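PDB 3TAH: ferrous iron uptake transporter protein B from Streptococcus thermophilus, which probably drives uptake of ferrous iron across the cell membrane at the expense of GTP, the present chain being its cytosolic G-protein domain with the attached helical domain. Local coordinates for residues A[244-247]-A[248-252]; A[251-254]-A[255-259]. The protein carries 1 engineered substitution. All coordinates share one frame; numbering follows the deposited sequence.

Contact 1 of 2, residues A[244-247]-A[248-252]; sequences IVIN and ERYAF
Val245 and Arg249, one helical turn apart, lie alongside each other with their ends in the same direction, so that the valine methyl CG1 rests 3.7 Å from NE of the arginine and meets the guanidinium obliquely. The arginine chain, extended from CG to NE, carries NE and the guanidinium to this methyl, while its CG passes 3.3 Å from O of Val245. This is the tightly packed side of the turn. Val245 also presses on Ile203 and Phe206 of helix 198-206, while NH1 of Arg249 reaches across to helix 93-105, where it forms a salt bridge with Glu105 and a hydrogen bond with Thr101. CG of the buried Glu248 lies 3.3 Å from O of Ile244; beyond it the chain bends at chi2, and OE1 accepts a hydrogen bond from N of Asp175, outside this turn.

Packing is looser on the other flank. Ile246 offers only its CG2 methyl, 3.9 Å from CD2 and CE2 of Tyr250, and both residues are partly exposed; the tyrosine ring finds a stacking partner in Tyr98. Asn247, exposed, contributes mainly its backbone, O accepting from N of Ala251 at 2.9 Å. The straightest bond of the turn runs from N of Tyr250 to O of Ile246, with an N-H...O angle of 177°, although it is 3.2 Å long. The four successive i to i+4 bonds are those of an alpha-helix, and the unequal burial of its flanks makes it amphipathic: this is helix 241-259 of the FeoB cytosolic helical domain, packed against the G domain.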
# COMPACT_ATOMS: atom_id res chain seq x y z
N ILE A 244 14.86 3.02 -11.31
CA ILE A 244 14.85 4.31 -10.63
C ILE A 244 13.80 4.28 -9.52
O ILE A 244 14.10 4.63 -8.37
CB ILE A 244 14.56 5.48 -11.62
CG1 ILE A 244 15.72 5.73 -12.59
CG2 ILE A 244 14.26 6.78 -10.85
CD1 ILE A 244 15.36 6.63 -13.79
N VAL A 245 12.59 3.84 -9.85
CA VAL A 245 11.50 3.81 -8.86
C VAL A 245 11.80 2.82 -7.73
O VAL A 245 11.61 3.15 -6.56
CB VAL A 245 10.13 3.52 -9.53
CG1 VAL A 245 9.03 3.44 -8.49
CG2 VAL A 245 9.82 4.59 -10.55
N ILE A 246 12.28 1.63 -8.09
CA ILE A 246 12.70 0.64 -7.10
C ILE A 246 13.73 1.22 -6.13
O ILE A 246 13.58 1.10 -4.92
CB ILE A 246 13.31 -0.62 -7.77
CG1 ILE A 246 12.24 -1.44 -8.49
CG2 ILE A 246 13.99 -1.48 -6.74
CD1 ILE A 246 12.84 -2.62 -9.31
N ASN A 247 14.76 1.85 -6.69
CA ASN A 247 15.83 2.43 -5.87
C ASN A 247 15.30 3.54 -4.97
O ASN A 247 15.69 3.62 -3.80
CB ASN A 247 16.98 2.95 -6.76
CG ASN A 247 17.71 1.85 -7.49
OD1 ASN A 247 17.65 0.68 -7.09
ND2 ASN A 247 18.42 2.20 -8.57
N GLU A 248 14.41 4.39 -5.51
CA GLU A 248 13.81 5.47 -4.71
C GLU A 248 12.94 4.95 -3.58
O GLU A 248 12.99 5.50 -2.48
CB GLU A 248 13.03 6.48 -5.59
CG GLU A 248 13.92 7.35 -6.47
CD GLU A 248 14.95 8.15 -5.69
OE1 GLU A 248 14.63 8.74 -4.65
OE2 GLU A 248 16.11 8.19 -6.13
N ARG A 249 12.14 3.90 -3.82
CA ARG A 249 11.35 3.28 -2.75
C ARG A 249 12.25 2.80 -1.60
O ARG A 249 12.03 3.15 -0.45
CB ARG A 249 10.48 2.12 -3.25
CG ARG A 249 9.38 2.50 -4.21
CD ARG A 249 8.46 1.31 -4.55
NE ARG A 249 7.53 1.70 -5.62
CZ ARG A 249 6.49 2.51 -5.45
NH1 ARG A 249 6.20 3.02 -4.25
NH2 ARG A 249 5.71 2.81 -6.49
N TYR A 250 13.26 2.01 -1.92
CA TYR A 250 14.19 1.53 -0.89
C TYR A 250 14.98 2.64 -0.21
O TYR A 250 15.21 2.55 0.99
CB TYR A 250 15.13 0.43 -1.43
CG TYR A 250 14.43 -0.90 -1.61
CD1 TYR A 250 13.89 -1.57 -0.52
CD2 TYR A 250 14.31 -1.49 -2.86
CE1 TYR A 250 13.23 -2.79 -0.67
CE2 TYR A 250 13.65 -2.71 -3.02
CZ TYR A 250 13.12 -3.35 -1.92
OH TYR A 250 12.48 -4.57 -2.07
N ALA A 251 15.37 3.68 -0.94
CA ALA A 251 16.08 4.81 -0.31
C ALA A 251 15.18 5.50 0.74
O ALA A 251 15.63 5.77 1.87
CB ALA A 251 16.60 5.79 -1.36
N PHE A 252 13.93 5.76 0.37
CA PHE A 252 12.95 6.33 1.28
C PHE A 252 12.79 5.47 2.53
O PHE A 252 12.84 5.97 3.67
CB PHE A 252 11.60 6.49 0.58
CG PHE A 252 10.49 6.85 1.52
CD1 PHE A 252 10.28 8.17 1.92
CD2 PHE A 252 9.63 5.86 2.00
CE1 PHE A 252 9.25 8.49 2.79
CE2 PHE A 252 8.60 6.18 2.87
CZ PHE A 252 8.41 7.49 3.26

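Contact 2 of 2, residues A[251-254]-A[255-259]; sequences AFIE and RVCQM
Phe252 and Val256 form an i to i+4 CH-pi pair on an alpha-helix, the last helix modelled in this chain, within the FeoB cytosolic helical domain. The valine methyl CG2 sits over one face of the phenyl ring, 3.7 Å from its centroid and 19° off the ring normal, shifted toward CZ. A chi1 of 170°, which sets CG of the phenylalanine opposite the backbone N, carries the ring toward the following turn, beneath the methyl. Both side chains are buried, and both pack on Leu136 of helix 129-136, so the pair belongs to the face by which this helix meets the G domain.

Arg255 approaches the same ring from a different direction. The two side chains are set nearly perpendicular, with guanidinium and ring planes 78° apart, and NH2 comes to the ring edge rather than over its face. A bend at chi3 folds the arginine back over the preceding turn: one guanidinium face lies over CA of Phe252, and NH1 stands 3.6 Å from CB of Ala251. The charged group thus lies flat against the backbone on the exposed side.

Cys257 and Ile253 make a slighter pair facing Glu94 of helix 93-105. Underneath, N of Val256 donates to O of Phe252 at 2.9 Å, and the same carbonyl oxygen lies 3.2 Å from the valine methyl CG2.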
# COMPACT_ATOMS: atom_id res chain seq x y z
N ALA A 251 15.37 3.68 -0.94
CA ALA A 251 16.08 4.81 -0.31
C ALA A 251 15.18 5.50 0.74
O ALA A 251 15.63 5.77 1.87
CB ALA A 251 16.60 5.79 -1.36
N PHE A 252 13.93 5.76 0.37
CA PHE A 252 12.95 6.33 1.28
C PHE A 252 12.79 5.47 2.53
O PHE A 252 12.84 5.97 3.67
CB PHE A 252 11.60 6.49 0.58
CG PHE A 252 10.49 6.85 1.52
CD1 PHE A 252 10.28 8.17 1.92
CD2 PHE A 252 9.63 5.86 2.00
CE1 PHE A 252 9.25 8.49 2.79
CE2 PHE A 252 8.60 6.18 2.87
CZ PHE A 252 8.41 7.49 3.26
N ILE A 253 12.58 4.17 2.31
CA ILE A 253 12.42 3.19 3.39
C ILE A 253 13.64 3.18 4.33
O ILE A 253 13.46 3.20 5.55
CB ILE A 253 12.17 1.78 2.83
CG1 ILE A 253 10.81 1.72 2.15
CG2 ILE A 253 12.22 0.71 3.94
CD1 ILE A 253 10.67 0.51 1.24
N GLU A 254 14.84 3.15 3.76
CA GLU A 254 16.05 3.19 4.59
C GLU A 254 16.14 4.46 5.44
O GLU A 254 16.50 4.38 6.64
CB GLU A 254 17.31 3.01 3.74
CG GLU A 254 17.41 1.62 3.12
CD GLU A 254 18.71 1.37 2.39
OE1 GLU A 254 19.75 2.00 2.71
OE2 GLU A 254 18.69 0.50 1.49
N ARG A 255 15.84 5.61 4.83
CA ARG A 255 15.83 6.91 5.52
C ARG A 255 14.84 6.90 6.67
O ARG A 255 15.18 7.27 7.80
CB ARG A 255 15.50 8.07 4.57
CG ARG A 255 16.59 8.45 3.57
CD ARG A 255 16.31 9.82 2.90
NE ARG A 255 15.07 9.88 2.10
CZ ARG A 255 14.92 9.53 0.83
NH1 ARG A 255 15.93 9.04 0.11
NH2 ARG A 255 13.72 9.66 0.24
N VAL A 256 13.62 6.45 6.40
CA VAL A 256 12.59 6.35 7.44
C VAL A 256 13.04 5.44 8.58
O VAL A 256 12.96 5.82 9.76
CB VAL A 256 11.25 5.84 6.87
CG1 VAL A 256 10.27 5.55 8.01
CG2 VAL A 256 10.67 6.86 5.88
N CYS A 257 13.53 4.24 8.25
CA CYS A 257 13.93 3.28 9.28
C CYS A 257 15.11 3.79 10.12
O CYS A 257 15.14 3.57 11.32
CB CYS A 257 14.21 1.89 8.70
SG CYS A 257 12.71 1.13 8.01
N GLN A 258 16.06 4.48 9.48
CA GLN A 258 17.14 5.15 10.23
C GLN A 258 16.60 6.24 11.17
O GLN A 258 16.95 6.26 12.36
CB GLN A 258 18.14 5.80 9.28
CG GLN A 258 19.28 6.57 9.98
CD GLN A 258 19.92 7.61 9.09
OE1 GLN A 258 21.11 7.55 8.84
NE2 GLN A 258 19.13 8.57 8.60
N MET A 259 15.78 7.15 10.65
CA MET A 259 15.18 8.22 11.46
C MET A 259 14.23 7.67 12.55
O MET A 259 13.93 8.38 13.51
CB MET A 259 14.42 9.25 10.60
CG MET A 259 15.31 10.10 9.68
SD MET A 259 14.43 11.36 8.72
CE MET A 259 13.40 10.40 7.60

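How the contacts relate
Contacts 1 and 2 are overlapping stretches of helix 241-259, their centres about 10 Å apart, and they share Ala251 and Phe252. Helix 93-105 runs past both: contact 1 reaches its Thr101 and Glu105, contact 2 its Leu93 and Glu94. The other neighbours change along the way, from helices 198-206 and 220-237 beside contact 1 to helix 129-136 beside contact 2. Neither contact forms the nucleotide pocket. The side chain of Tyr250 lies about 8 Å, and that of Ile253 about 10 Å, from that of Asn11, at the start of the pocket holding the bound 3'-O-(N-methylanthraniloyl)-GDP, while the side chain of Val256 is about 13 Å from the bound magnesium ion.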